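Protease (Helicobacter pylori, PDB 5EUF) probably acts as a zinc-dependent peptidase of the M16 family that cleaves human junctional adhesion molecule A and so weakens the gastric epithelial barrier. Local coordinates at residues I31-L36 and A100-S105; D89-F94 and L185-K190; Y147-N152 and R238-H243; V252-K257 and A332-L337. All coordinates share one frame; numbering follows the deposited sequence.

The four contacts form two pairs, each on its own sheet, with contact 1 across the chain's centre from contacts 3 and 4. Contacts 1 and 2, about 16 Å apart between centres, use the antiparallel neighbours 30-37 and 91-98 and meet through the salt bridge between Glu32 and Arg92. Contacts 3 and 4, also about 16 Å apart between centres, use the second sheet, and Phe150 of one packs on Gly255 of the other. Contact 2 comes nearest to the catalytic machinery: the side chain of Tyr93 is about 4 Å from that of Glu56, the likely proton acceptor, and about 10 Å from a bound zinc ion, and Thr91 is about 7 Å from zinc-binding His53 between side chains.

Contact 1 (I31-L36 and A100-S105); sequences IEVDVL and ANLDKS
Ile31 carries CG1 between its backbone N and carbonyl carbon (chi1 69°) and then runs extended, which sends CD1 out to Leu102; Leu102 in turn holds CG opposite its own N (chi1 173°), swinging CD1 back toward the strand. The two side chains belong to a helix-on-sheet layer of the M16 peptidase fold, in which the start of helix 102-113 covers one face of the sheet at strand 30-37. They cross at about a right angle, Ile31 CD1 resting 3.7 Å from Leu102 CB and 3.8 Å from Leu102 CD1. Two residues on, Val33 makes a similar contact with a shorter side chain. Its CG2 branch meets Leu102 CD1 at 3.7 Å and Ser105 CB at 3.9 Å, so one methyl fits between residues a helical turn apart. Val33 also packs on Leu106 and Phe109, carrying the apolar seam further along the same helix. The alternation of the strand places Glu32 and Asp34 on the other face, where Asp34 forms a salt bridge with Arg92, and the helix-facing side is left to aliphatic groups. Ser105, the one polar side chain at this seam, turns its hydroxyl back into its own helix. Asn101 O accepts from both Ser105 N, at 3.0 Å, and Ser105 OG, at 2.6 Å, the two donors approaching from opposite faces of the carbonyl plane.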
loop_
_atom_site.group_PDB
_atom_site.type_symbol
_atom_site.label_atom_id
_atom_site.label_comp_id
_atom_site.label_asym_id
_atom_site.label_seq_id
_atom_site.Cartn_x
_atom_site.Cartn_y
_atom_site.Cartn_z
ATOM N N ILE B 31 -0.952 -26.497 -33.074
ATOM C CA ILE B 31 -1.953 -25.710 -32.359
ATOM C C ILE B 31 -1.430 -25.255 -31.002
ATOM O O ILE B 31 -0.377 -25.703 -30.547
ATOM C CB ILE B 31 -3.263 -26.494 -32.120
ATOM C CG1 ILE B 31 -3.029 -27.623 -31.113
ATOM C CG2 ILE B 31 -3.842 -27.016 -33.429
ATOM C CD1 ILE B 31 -4.293 -28.320 -30.682
ATOM N N GLU B 32 -2.176 -24.364 -30.360
ATOM C CA GLU B 32 -1.894 -23.991 -28.979
ATOM C C GLU B 32 -3.177 -23.981 -28.157
ATOM O O GLU B 32 -4.177 -23.380 -28.556
ATOM C CB GLU B 32 -1.209 -22.625 -28.902
ATOM C CG GLU B 32 -0.897 -22.206 -27.471
ATOM C CD GLU B 32 -0.057 -20.951 -27.387
ATOM O OE1 GLU B 32 -0.430 -20.036 -26.623
ATOM O OE2 GLU B 32 0.983 -20.882 -28.072
ATOM N N VAL B 33 -3.141 -24.652 -27.010
ATOM C CA VAL B 33 -4.307 -24.743 -26.139
ATOM C C VAL B 33 -4.160 -23.816 -24.940
ATOM O O VAL B 33 -3.351 -24.070 -24.052
ATOM C CB VAL B 33 -4.524 -26.184 -25.641
ATOM C CG1 VAL B 33 -5.818 -26.279 -24.857
ATOM C CG2 VAL B 33 -4.538 -27.149 -26.812
ATOM N N ASP B 34 -4.950 -22.747 -24.912
ATOM C CA ASP B 34 -4.855 -21.751 -23.848
ATOM C C ASP B 34 -5.978 -21.845 -22.824
ATOM O O ASP B 34 -7.139 -22.066 -23.170
ATOM C CB ASP B 34 -4.843 -20.339 -24.439
ATOM C CG ASP B 34 -3.504 -19.961 -25.018
ATOM O OD1 ASP B 34 -3.185 -20.430 -26.129
ATOM O OD2 ASP B 34 -2.772 -19.189 -24.364
ATOM N N VAL B 35 -5.614 -21.670 -21.558
ATOM C CA VAL B 35 -6.585 -21.461 -20.494
ATOM C C VAL B 35 -6.274 -20.146 -19.796
ATOM O O VAL B 35 -5.241 -20.009 -19.145
ATOM C CB VAL B 35 -6.579 -22.601 -19.467
ATOM C CG1 VAL B 35 -7.448 -22.236 -18.274
ATOM C CG2 VAL B 35 -7.065 -23.888 -20.106
ATOM N N LEU B 36 -7.167 -19.175 -19.947
ATOM C CA LEU B 36 -6.966 -17.861 -19.355
ATOM C C LEU B 36 -7.839 -17.668 -18.121
ATOM O O LEU B 36 -9.045 -17.908 -18.160
ATOM C CB LEU B 36 -7.273 -16.764 -20.370
ATOM C CG LEU B 36 -6.757 -16.952 -21.792
ATOM C CD1 LEU B 36 -7.235 -15.804 -22.665
ATOM C CD2 LEU B 36 -5.243 -17.046 -21.801
ATOM N N ALA B 100 -3.623 -33.547 -32.735
ATOM C CA ALA B 100 -3.798 -34.913 -32.264
ATOM C C ALA B 100 -3.798 -34.962 -30.740
ATOM O O ALA B 100 -4.367 -35.873 -30.139
ATOM C CB ALA B 100 -2.709 -35.813 -32.826
ATOM N N ASN B 101 -3.162 -33.973 -30.119
ATOM C CA ASN B 101 -3.088 -33.909 -28.665
ATOM C C ASN B 101 -3.998 -32.834 -28.081
ATOM O O ASN B 101 -3.870 -32.471 -26.913
ATOM C CB ASN B 101 -1.646 -33.670 -28.218
ATOM C CG ASN B 101 -0.731 -34.823 -28.573
ATOM O OD1 ASN B 101 0.307 -34.635 -29.206
ATOM N ND2 ASN B 101 -1.117 -36.027 -28.172
ATOM N N LEU B 102 -4.917 -32.332 -28.898
ATOM C CA LEU B 102 -5.894 -31.353 -28.435
ATOM C C LEU B 102 -6.777 -31.932 -27.338
ATOM O O LEU B 102 -7.052 -31.272 -26.337
ATOM C CB LEU B 102 -6.762 -30.869 -29.596
ATOM C CG LEU B 102 -7.928 -29.972 -29.174
ATOM C CD1 LEU B 102 -7.417 -28.663 -28.594
ATOM C CD2 LEU B 102 -8.869 -29.722 -30.339
ATOM N N ASP B 103 -7.216 -33.171 -27.536
ATOM C CA ASP B 103 -8.121 -33.824 -26.598
ATOM C C ASP B 103 -7.466 -34.051 -25.240
ATOM O O ASP B 103 -8.053 -33.747 -24.202
ATOM C CB ASP B 103 -8.611 -35.154 -27.168
ATOM C CG ASP B 103 -9.739 -35.752 -26.354
ATOM O OD1 ASP B 103 -10.900 -35.348 -26.569
ATOM O OD2 ASP B 103 -9.470 -36.624 -25.500
ATOM N N LYS B 104 -6.248 -34.583 -25.248
ATOM C CA LYS B 104 -5.534 -34.844 -24.005
ATOM C C LYS B 104 -5.173 -33.544 -23.294
ATOM O O LYS B 104 -5.178 -33.479 -22.065
ATOM C CB LYS B 104 -4.272 -35.663 -24.272
ATOM C CG LYS B 104 -3.580 -36.161 -23.013
ATOM C CD LYS B 104 -4.483 -37.092 -22.222
ATOM C CE LYS B 104 -3.780 -37.624 -20.981
ATOM N NZ LYS B 104 -4.668 -38.499 -20.160
ATOM N N SER B 105 -4.863 -32.509 -24.072
ATOM C CA SER B 105 -4.508 -31.208 -23.512
ATOM C C SER B 105 -5.691 -30.579 -22.783
ATOM O O SER B 105 -5.537 -30.014 -21.701
ATOM C CB SER B 105 -4.008 -30.268 -24.610
ATOM O OG SER B 105 -2.815 -30.763 -25.188
#

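Contact 2 (D89-F94 and L185-K190); sequences DITRYF and LYYQPK
Tyr93 and Tyr187 join their phenol ends in a hydrogen bond of 2.9 Å between Tyr93 OH and Tyr187 OH, in which either may be the donor. Each hydroxyl lies at the edge of the other ring, near its plane, and the two side chains cross at about a right angle. Van der Waals contact adds to this bond. Tyr93 CE2 and Tyr187 CE2 approach to 4.1 Å, and the methyl of Thr91, CG2, sits 3.4 Å from Tyr187 OH. That methyl faces the tyrosine because Thr91 holds CG2 anti to its backbone N, while OG1 bonds to Val39 O. Ring stacking comes from outside the pair: Tyr187 stacks with Tyr37 of the adjacent strand. The hydroxyl bond ties strand 91-98 to the loop after helix 176-186, and the stack ties that loop to strand 30-37. With Tyr93 bordering Glu56, the tyrosine pair forms part of the surroundings of the HXXEH zinc site that defines M16 peptidases.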
loop_
_atom_site.group_PDB
_atom_site.type_symbol
_atom_site.label_atom_id
_atom_site.label_comp_id
_atom_site.label_asym_id
_atom_site.label_seq_id
_atom_site.Cartn_x
_atom_site.Cartn_y
_atom_site.Cartn_z
ATOM N N ASP B 89 -2.898 -8.487 -14.407
ATOM C CA ASP B 89 -4.322 -8.589 -14.706
ATOM C C ASP B 89 -4.788 -9.990 -15.082
ATOM O O ASP B 89 -5.948 -10.341 -14.864
ATOM C CB ASP B 89 -4.677 -7.627 -15.841
ATOM C CG ASP B 89 -4.227 -6.209 -15.561
ATOM O OD1 ASP B 89 -4.308 -5.780 -14.393
ATOM O OD2 ASP B 89 -3.791 -5.523 -16.509
ATOM N N ILE B 90 -3.889 -10.786 -15.645
ATOM C CA ILE B 90 -4.279 -12.064 -16.229
ATOM C C ILE B 90 -3.320 -13.196 -15.859
ATOM O O ILE B 90 -2.101 -13.024 -15.877
ATOM C CB ILE B 90 -4.377 -11.943 -17.773
ATOM C CG1 ILE B 90 -4.545 -13.313 -18.429
ATOM C CG2 ILE B 90 -3.152 -11.237 -18.337
ATOM C CD1 ILE B 90 -4.422 -13.276 -19.941
ATOM N N THR B 91 -3.885 -14.343 -15.493
ATOM C CA THR B 91 -3.116 -15.574 -15.328
ATOM C C THR B 91 -3.327 -16.460 -16.554
ATOM O O THR B 91 -4.465 -16.702 -16.958
ATOM C CB THR B 91 -3.522 -16.345 -14.058
ATOM O OG1 THR B 91 -3.252 -15.545 -12.901
ATOM C CG2 THR B 91 -2.743 -17.644 -13.956
ATOM N N ARG B 92 -2.237 -16.945 -17.141
ATOM C CA ARG B 92 -2.318 -17.610 -18.440
ATOM C C ARG B 92 -1.522 -18.913 -18.529
ATOM O O ARG B 92 -0.325 -18.945 -18.247
ATOM C CB ARG B 92 -1.850 -16.642 -19.527
ATOM C CG ARG B 92 -1.770 -17.225 -20.923
ATOM C CD ARG B 92 -1.503 -16.116 -21.927
ATOM N NE ARG B 92 -1.368 -16.611 -23.293
ATOM C CZ ARG B 92 -0.205 -16.856 -23.887
ATOM N NH1 ARG B 92 -0.182 -17.302 -25.136
ATOM N NH2 ARG B 92 0.931 -16.652 -23.234
ATOM N N TYR B 93 -2.204 -19.982 -18.935
ATOM C CA TYR B 93 -1.573 -21.280 -19.156
ATOM C C TYR B 93 -1.769 -21.712 -20.607
ATOM O O TYR B 93 -2.828 -21.467 -21.187
ATOM C CB TYR B 93 -2.159 -22.344 -18.222
ATOM C CG TYR B 93 -2.156 -21.993 -16.750
ATOM C CD1 TYR B 93 -1.097 -22.362 -15.929
ATOM C CD2 TYR B 93 -3.224 -21.313 -16.176
ATOM C CE1 TYR B 93 -1.092 -22.049 -14.582
ATOM C CE2 TYR B 93 -3.230 -20.997 -14.828
ATOM C CZ TYR B 93 -2.161 -21.366 -14.035
ATOM O OH TYR B 93 -2.163 -21.054 -12.694
ATOM N N PHE B 94 -0.766 -22.360 -21.195
ATOM C CA PHE B 94 -0.914 -22.858 -22.561
ATOM C C PHE B 94 -0.026 -24.060 -22.876
ATOM O O PHE B 94 1.083 -24.188 -22.356
ATOM C CB PHE B 94 -0.643 -21.737 -23.576
ATOM C CG PHE B 94 0.755 -21.187 -23.524
ATOM C CD1 PHE B 94 1.769 -21.751 -24.286
ATOM C CD2 PHE B 94 1.052 -20.092 -22.727
ATOM C CE1 PHE B 94 3.053 -21.244 -24.239
ATOM C CE2 PHE B 94 2.333 -19.579 -22.678
ATOM C CZ PHE B 94 3.335 -20.155 -23.435
ATOM N N LEU B 185 -12.050 -19.135 -5.534
ATOM C CA LEU B 185 -12.823 -17.944 -5.859
ATOM C C LEU B 185 -12.522 -17.441 -7.266
ATOM O O LEU B 185 -13.432 -17.075 -8.009
ATOM C CB LEU B 185 -12.550 -16.833 -4.845
ATOM C CG LEU B 185 -13.154 -15.464 -5.161
ATOM C CD1 LEU B 185 -14.665 -15.551 -5.269
ATOM C CD2 LEU B 185 -12.748 -14.443 -4.110
ATOM N N TYR B 186 -11.246 -17.433 -7.632
ATOM C CA TYR B 186 -10.825 -16.805 -8.878
ATOM C C TYR B 186 -10.564 -17.790 -10.022
ATOM O O TYR B 186 -10.379 -17.374 -11.166
ATOM C CB TYR B 186 -9.577 -15.959 -8.629
ATOM C CG TYR B 186 -9.848 -14.696 -7.840
ATOM C CD1 TYR B 186 -10.507 -13.619 -8.423
ATOM C CD2 TYR B 186 -9.441 -14.575 -6.516
ATOM C CE1 TYR B 186 -10.758 -12.460 -7.708
ATOM C CE2 TYR B 186 -9.687 -13.419 -5.794
ATOM C CZ TYR B 186 -10.347 -12.366 -6.395
ATOM O OH TYR B 186 -10.595 -11.214 -5.681
ATOM N N TYR B 187 -10.559 -19.086 -9.724
ATOM C CA TYR B 187 -10.389 -20.102 -10.765
ATOM C C TYR B 187 -11.693 -20.842 -11.044
ATOM O O TYR B 187 -11.694 -22.045 -11.305
ATOM C CB TYR B 187 -9.297 -21.102 -10.382
ATOM C CG TYR B 187 -7.889 -20.610 -10.625
ATOM C CD1 TYR B 187 -7.464 -19.383 -10.130
ATOM C CD2 TYR B 187 -6.975 -21.383 -11.331
ATOM C CE1 TYR B 187 -6.177 -18.932 -10.345
ATOM C CE2 TYR B 187 -5.681 -20.941 -11.549
ATOM C CZ TYR B 187 -5.288 -19.715 -11.052
ATOM O OH TYR B 187 -4.004 -19.267 -11.263
ATOM N N GLN B 188 -12.802 -20.120 -10.976
ATOM C CA GLN B 188 -14.087 -20.670 -11.372
ATOM C C GLN B 188 -14.191 -20.648 -12.890
ATOM O O GLN B 188 -13.588 -19.795 -13.541
ATOM C CB GLN B 188 -15.236 -19.880 -10.749
ATOM C CG GLN B 188 -15.125 -19.684 -9.251
ATOM C CD GLN B 188 -16.345 -19.000 -8.667
ATOM O OE1 GLN B 188 -17.479 -19.329 -9.013
ATOM N NE2 GLN B 188 -16.118 -18.034 -7.785
ATOM N N PRO B 189 -14.944 -21.598 -13.461
ATOM C CA PRO B 189 -15.217 -21.627 -14.901
ATOM C C PRO B 189 -15.787 -20.304 -15.417
ATOM O O PRO B 189 -15.445 -19.874 -16.518
ATOM C CB PRO B 189 -16.247 -22.752 -15.036
ATOM C CG PRO B 189 -15.943 -23.664 -13.898
ATOM C CD PRO B 189 -15.480 -22.785 -12.770
ATOM N N LYS B 190 -16.638 -19.665 -14.616
ATOM C CA LYS B 190 -17.226 -18.377 -14.976
ATOM C C LYS B 190 -16.166 -17.281 -15.090
ATOM O O LYS B 190 -16.413 -16.219 -15.663
ATOM C CB LYS B 190 -18.286 -17.974 -13.947
#

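Contact 3 (Y147-N152 and R238-H243); sequences YFRFFN and RTAVVH
Arg149 lies against Val242 and Ala240, its chain and guanidinium in van der Waals contact with two methyl groups of strand 238-243. Val242 CG2 is 3.7 Å from both CG and NE of Arg149, touching the root of the side chain and the start of the guanidinium together. Ala240 CB comes within 4.1 Å of Arg149 NH2. Both methyls sit obliquely to the guanidinium. The arginine chain is bent at both chi2 (-68°) and chi3 (-65°), which folds it back over its own helix. The polar contact lies within that helix: Arg149 NH1 makes a weak hydrogen bond of 3.4 Å to Asn152 OD1, and Asn152 ND2 binds His161 O, a bond consistent with the amide oxygen facing the arginine. Further interactions come from the second subunit, whose strand pairs antiparallel with Arg238, Thr239 and Ala240 and continues the sheet across the interface. There Arg238 of the second subunit brings its like charge close to Arg149, while Asp235 of that subunit forms a long, weak ion pair with Arg149 NE. Buried against methyl groups beside the dimer interface, with weak polar partners, Arg149 may have its charge offset in part by that aspartate.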
loop_
_atom_site.group_PDB
_atom_site.type_symbol
_atom_site.label_atom_id
_atom_site.label_comp_id
_atom_site.label_asym_id
_atom_site.label_seq_id
_atom_site.Cartn_x
_atom_site.Cartn_y
_atom_site.Cartn_z
ATOM N N TYR B 147 12.142 -2.484 -10.699
ATOM C CA TYR B 147 10.789 -2.736 -11.187
ATOM C C TYR B 147 9.780 -2.691 -10.040
ATOM O O TYR B 147 8.719 -2.073 -10.149
ATOM C CB TYR B 147 10.747 -4.095 -11.893
ATOM C CG TYR B 147 9.526 -4.360 -12.746
ATOM C CD1 TYR B 147 9.346 -3.706 -13.959
ATOM C CD2 TYR B 147 8.576 -5.298 -12.358
ATOM C CE1 TYR B 147 8.235 -3.959 -14.748
ATOM C CE2 TYR B 147 7.464 -5.559 -13.141
ATOM C CZ TYR B 147 7.300 -4.887 -14.334
ATOM O OH TYR B 147 6.198 -5.146 -15.114
ATOM N N PHE B 148 10.130 -3.339 -8.934
ATOM C CA PHE B 148 9.251 -3.420 -7.772
ATOM C C PHE B 148 9.120 -2.071 -7.070
ATOM O O PHE B 148 8.011 -1.598 -6.820
ATOM C CB PHE B 148 9.767 -4.472 -6.795
ATOM C CG PHE B 148 8.767 -4.880 -5.752
ATOM C CD1 PHE B 148 7.805 -5.835 -6.033
ATOM C CD2 PHE B 148 8.799 -4.321 -4.486
ATOM C CE1 PHE B 148 6.886 -6.220 -5.073
ATOM C CE2 PHE B 148 7.885 -4.702 -3.521
ATOM C CZ PHE B 148 6.929 -5.653 -3.814
ATOM N N ARG B 149 10.258 -1.454 -6.761
ATOM C CA ARG B 149 10.270 -0.175 -6.055
ATOM C C ARG B 149 9.608 0.938 -6.865
ATOM O O ARG B 149 9.130 1.922 -6.297
ATOM C CB ARG B 149 11.705 0.227 -5.696
ATOM C CG ARG B 149 12.378 -0.673 -4.665
ATOM C CD ARG B 149 11.748 -0.548 -3.281
ATOM N NE ARG B 149 11.925 0.781 -2.698
ATOM C CZ ARG B 149 10.974 1.711 -2.650
ATOM N NH1 ARG B 149 9.771 1.460 -3.146
ATOM N NH2 ARG B 149 11.225 2.892 -2.102
ATOM N N PHE B 150 9.576 0.791 -8.187
ATOM C CA PHE B 150 8.914 1.786 -9.024
ATOM C C PHE B 150 7.414 1.785 -8.774
ATOM O O PHE B 150 6.820 2.832 -8.509
ATOM C CB PHE B 150 9.189 1.545 -10.511
ATOM C CG PHE B 150 8.408 2.457 -11.422
ATOM C CD1 PHE B 150 8.875 3.727 -11.722
ATOM C CD2 PHE B 150 7.198 2.050 -11.968
ATOM C CE1 PHE B 150 8.152 4.571 -12.553
ATOM C CE2 PHE B 150 6.471 2.888 -12.796
ATOM C CZ PHE B 150 6.948 4.149 -13.089
ATOM N N PHE B 151 6.803 0.609 -8.864
ATOM C CA PHE B 151 5.359 0.501 -8.708
ATOM C C PHE B 151 4.921 0.850 -7.287
ATOM O O PHE B 151 3.800 1.311 -7.076
ATOM C CB PHE B 151 4.883 -0.899 -9.098
ATOM C CG PHE B 151 4.783 -1.106 -10.583
ATOM C CD1 PHE B 151 3.665 -0.679 -11.281
ATOM C CD2 PHE B 151 5.809 -1.718 -11.286
ATOM C CE1 PHE B 151 3.570 -0.863 -12.652
ATOM C CE2 PHE B 151 5.721 -1.905 -12.658
ATOM C CZ PHE B 151 4.600 -1.477 -13.340
ATOM N N ASN B 152 5.808 0.642 -6.318
ATOM C CA ASN B 152 5.561 1.101 -4.954
ATOM C C ASN B 152 5.402 2.616 -4.905
ATOM O O ASN B 152 4.620 3.147 -4.113
ATOM C CB ASN B 152 6.697 0.682 -4.016
ATOM C CG ASN B 152 6.778 -0.817 -3.825
ATOM O OD1 ASN B 152 7.831 -1.349 -3.469
ATOM N ND2 ASN B 152 5.668 -1.507 -4.059
ATOM N N ARG B 238 6.657 12.086 -8.263
ATOM C CA ARG B 238 7.027 11.204 -7.160
ATOM C C ARG B 238 8.400 10.595 -7.414
ATOM O O ARG B 238 8.653 10.057 -8.489
ATOM C CB ARG B 238 5.981 10.100 -6.973
ATOM C CG ARG B 238 4.570 10.621 -6.748
ATOM C CD ARG B 238 3.543 9.499 -6.713
ATOM N NE ARG B 238 2.183 10.028 -6.625
ATOM C CZ ARG B 238 1.083 9.283 -6.662
ATOM N NH1 ARG B 238 1.172 7.966 -6.787
ATOM N NH2 ARG B 238 -0.111 9.856 -6.577
ATOM N N THR B 239 9.294 10.698 -6.435
ATOM C CA THR B 239 10.628 10.116 -6.572
ATOM C C THR B 239 11.006 9.222 -5.395
ATOM O O THR B 239 10.435 9.318 -4.305
ATOM C CB THR B 239 11.724 11.196 -6.711
ATOM O OG1 THR B 239 11.930 11.840 -5.447
ATOM C CG2 THR B 239 11.350 12.224 -7.765
ATOM N N ALA B 240 11.987 8.362 -5.635
ATOM C CA ALA B 240 12.511 7.461 -4.624
ATOM C C ALA B 240 13.904 6.996 -5.027
ATOM O O ALA B 240 14.133 6.616 -6.175
ATOM C CB ALA B 240 11.584 6.276 -4.436
ATOM N N VAL B 241 14.839 7.040 -4.087
ATOM C CA VAL B 241 16.183 6.548 -4.343
ATOM C C VAL B 241 16.377 5.208 -3.651
ATOM O O VAL B 241 16.035 5.054 -2.479
ATOM C CB VAL B 241 17.255 7.544 -3.864
ATOM C CG1 VAL B 241 18.639 6.922 -3.953
ATOM C CG2 VAL B 241 17.186 8.825 -4.680
ATOM N N VAL B 242 16.909 4.233 -4.379
ATOM C CA VAL B 242 17.155 2.919 -3.801
ATOM C C VAL B 242 18.641 2.572 -3.792
ATOM O O VAL B 242 19.233 2.303 -4.836
ATOM C CB VAL B 242 16.385 1.822 -4.554
ATOM C CG1 VAL B 242 16.731 0.452 -3.992
ATOM C CG2 VAL B 242 14.889 2.078 -4.467
ATOM N N HIS B 243 19.237 2.592 -2.605
ATOM C CA HIS B 243 20.619 2.167 -2.437
ATOM C C HIS B 243 20.677 0.668 -2.161
ATOM O O HIS B 243 20.105 0.185 -1.184
ATOM C CB HIS B 243 21.298 2.941 -1.305
ATOM C CG HIS B 243 21.673 4.343 -1.670
ATOM N ND1 HIS B 243 22.836 4.649 -2.343
ATOM C CD2 HIS B 243 21.043 5.521 -1.450
ATOM C CE1 HIS B 243 22.904 5.956 -2.526
ATOM N NE2 HIS B 243 21.829 6.509 -1.995
#

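Contact 4 (V252-K257 and A332-L337); sequences VALGYK and ALLEKL
Leu334 points from its helix toward Tyr256 and Leu254 of the strand, on the turn that begins at Ala332. That turn is braced at Ala332, whose O accepts from Lys336 N at 3.0 Å. Next in line, Leu333 O takes the amide of Leu337. Leu334 itself then makes the contact: CG stands anti to the carbonyl carbon (chi1 -62°) and the chain runs on extended, bringing the CD1 methyl to the Tyr256 phenol from the opposite direction. CD1 lies 3.6 Å from Tyr256 CE1 and 3.7 Å from Tyr256 OH, set obliquely to the ring. Leu254 CD2 is more distant, 4.5 Å from Leu334 CD1. Beyond, Lys336 makes a cation-pi contact with Trp283, and Leu337 packs on Leu272 and Leu276 of helix 266-276. Helix 142-154 packs on the other face of strand 251-258, the middle strand of its sheet. The packing of helix 323-338 on this sheet is as expected of the alpha/beta fold of M16 peptidases.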
loop_
_atom_site.group_PDB
_atom_site.type_symbol
_atom_site.label_atom_id
_atom_site.label_comp_id
_atom_site.label_asym_id
_atom_site.label_seq_id
_atom_site.Cartn_x
_atom_site.Cartn_y
_atom_site.Cartn_z
ATOM N N VAL B 252 17.928 3.742 -13.720
ATOM C CA VAL B 252 16.861 4.726 -13.575
ATOM C C VAL B 252 15.542 4.205 -14.142
ATOM O O VAL B 252 15.516 3.513 -15.160
ATOM C CB VAL B 252 17.223 6.063 -14.267
ATOM C CG1 VAL B 252 17.427 5.860 -15.756
ATOM C CG2 VAL B 252 16.152 7.120 -14.007
ATOM N N ALA B 253 14.448 4.520 -13.460
ATOM C CA ALA B 253 13.122 4.212 -13.965
ATOM C C ALA B 253 12.279 5.479 -13.994
ATOM O O ALA B 253 12.014 6.076 -12.955
ATOM C CB ALA B 253 12.457 3.145 -13.116
ATOM N N LEU B 254 11.877 5.894 -15.190
ATOM C CA LEU B 254 11.030 7.070 -15.345
ATOM C C LEU B 254 9.705 6.668 -15.976
ATOM O O LEU B 254 9.658 6.273 -17.139
ATOM C CB LEU B 254 11.726 8.139 -16.193
ATOM C CG LEU B 254 10.889 9.364 -16.582
ATOM C CD1 LEU B 254 10.344 10.081 -15.355
ATOM C CD2 LEU B 254 11.697 10.322 -17.445
ATOM N N GLY B 255 8.631 6.766 -15.203
ATOM C CA GLY B 255 7.326 6.355 -15.676
ATOM C C GLY B 255 6.298 7.462 -15.632
ATOM O O GLY B 255 6.291 8.288 -14.719
ATOM N N TYR B 256 5.425 7.478 -16.631
ATOM C CA TYR B 256 4.348 8.453 -16.700
ATOM C C TYR B 256 3.002 7.740 -16.667
ATOM O O TYR B 256 2.819 6.722 -17.336
ATOM C CB TYR B 256 4.474 9.307 -17.966
ATOM C CG TYR B 256 5.663 10.244 -17.962
ATOM C CD1 TYR B 256 6.899 9.837 -18.451
ATOM C CD2 TYR B 256 5.549 11.538 -17.469
ATOM C CE1 TYR B 256 7.989 10.696 -18.449
ATOM C CE2 TYR B 256 6.630 12.403 -17.465
ATOM C CZ TYR B 256 7.846 11.977 -17.954
ATOM O OH TYR B 256 8.920 12.840 -17.947
ATOM N N LYS B 257 2.069 8.269 -15.880
ATOM C CA LYS B 257 0.730 7.696 -15.796
ATOM C C LYS B 257 0.042 7.744 -17.151
ATOM O O LYS B 257 0.273 8.650 -17.951
ATOM C CB LYS B 257 -0.114 8.422 -14.747
ATOM C CG LYS B 257 0.228 8.046 -13.315
ATOM C CD LYS B 257 -0.124 6.595 -13.013
ATOM C CE LYS B 257 0.382 6.185 -11.637
ATOM N NZ LYS B 257 -0.093 7.098 -10.557
ATOM N N ALA B 332 15.269 15.295 -21.933
ATOM C CA ALA B 332 15.659 16.134 -23.062
ATOM C C ALA B 332 15.116 15.586 -24.382
ATOM O O ALA B 332 14.784 16.346 -25.294
ATOM C CB ALA B 332 17.174 16.262 -23.126
ATOM N N LEU B 333 15.033 14.262 -24.481
ATOM C CA LEU B 333 14.426 13.624 -25.641
ATOM C C LEU B 333 12.922 13.874 -25.662
ATOM O O LEU B 333 12.354 14.213 -26.701
ATOM C CB LEU B 333 14.709 12.121 -25.646
ATOM C CG LEU B 333 16.141 11.694 -25.968
ATOM C CD1 LEU B 333 16.252 10.179 -26.013
ATOM C CD2 LEU B 333 16.590 12.305 -27.284
ATOM N N LEU B 334 12.286 13.703 -24.507
ATOM C CA LEU B 334 10.847 13.900 -24.379
ATOM C C LEU B 334 10.452 15.346 -24.659
ATOM O O LEU B 334 9.392 15.606 -25.231
ATOM C CB LEU B 334 10.370 13.489 -22.985
ATOM C CG LEU B 334 10.568 12.018 -22.620
ATOM C CD1 LEU B 334 9.861 11.687 -21.317
ATOM C CD2 LEU B 334 10.091 11.114 -23.746
ATOM N N GLU B 335 11.301 16.284 -24.249
ATOM C CA GLU B 335 11.069 17.693 -24.545
ATOM C C GLU B 335 11.211 17.918 -26.044
ATOM O O GLU B 335 10.401 18.613 -26.657
ATOM C CB GLU B 335 12.037 18.588 -23.767
ATOM C CG GLU B 335 11.796 18.601 -22.262
ATOM C CD GLU B 335 12.895 19.322 -21.497
ATOM O OE1 GLU B 335 12.773 19.461 -20.260
ATOM O OE2 GLU B 335 13.883 19.747 -22.133
ATOM N N LYS B 336 12.242 17.311 -26.626
ATOM C CA LYS B 336 12.451 17.339 -28.070
ATOM C C LYS B 336 11.264 16.703 -28.791
ATOM O O LYS B 336 10.814 17.196 -29.827
ATOM C CB LYS B 336 13.748 16.617 -28.439
ATOM C CG LYS B 336 13.942 16.413 -29.930
ATOM C CD LYS B 336 15.049 15.411 -30.223
ATOM C CE LYS B 336 15.120 15.094 -31.712
ATOM N NZ LYS B 336 16.039 13.958 -32.003
ATOM N N LEU B 337 10.764 15.606 -28.232
ATOM C CA LEU B 337 9.575 14.943 -28.758
ATOM C C LEU B 337 8.350 15.846 -28.662
ATOM O O LEU B 337 7.632 16.034 -29.642
ATOM C CB LEU B 337 9.317 13.634 -28.010
ATOM C CG LEU B 337 7.937 12.999 -28.206
ATOM C CD1 LEU B 337 7.719 12.610 -29.655
ATOM C CD2 LEU B 337 7.768 11.792 -27.296
#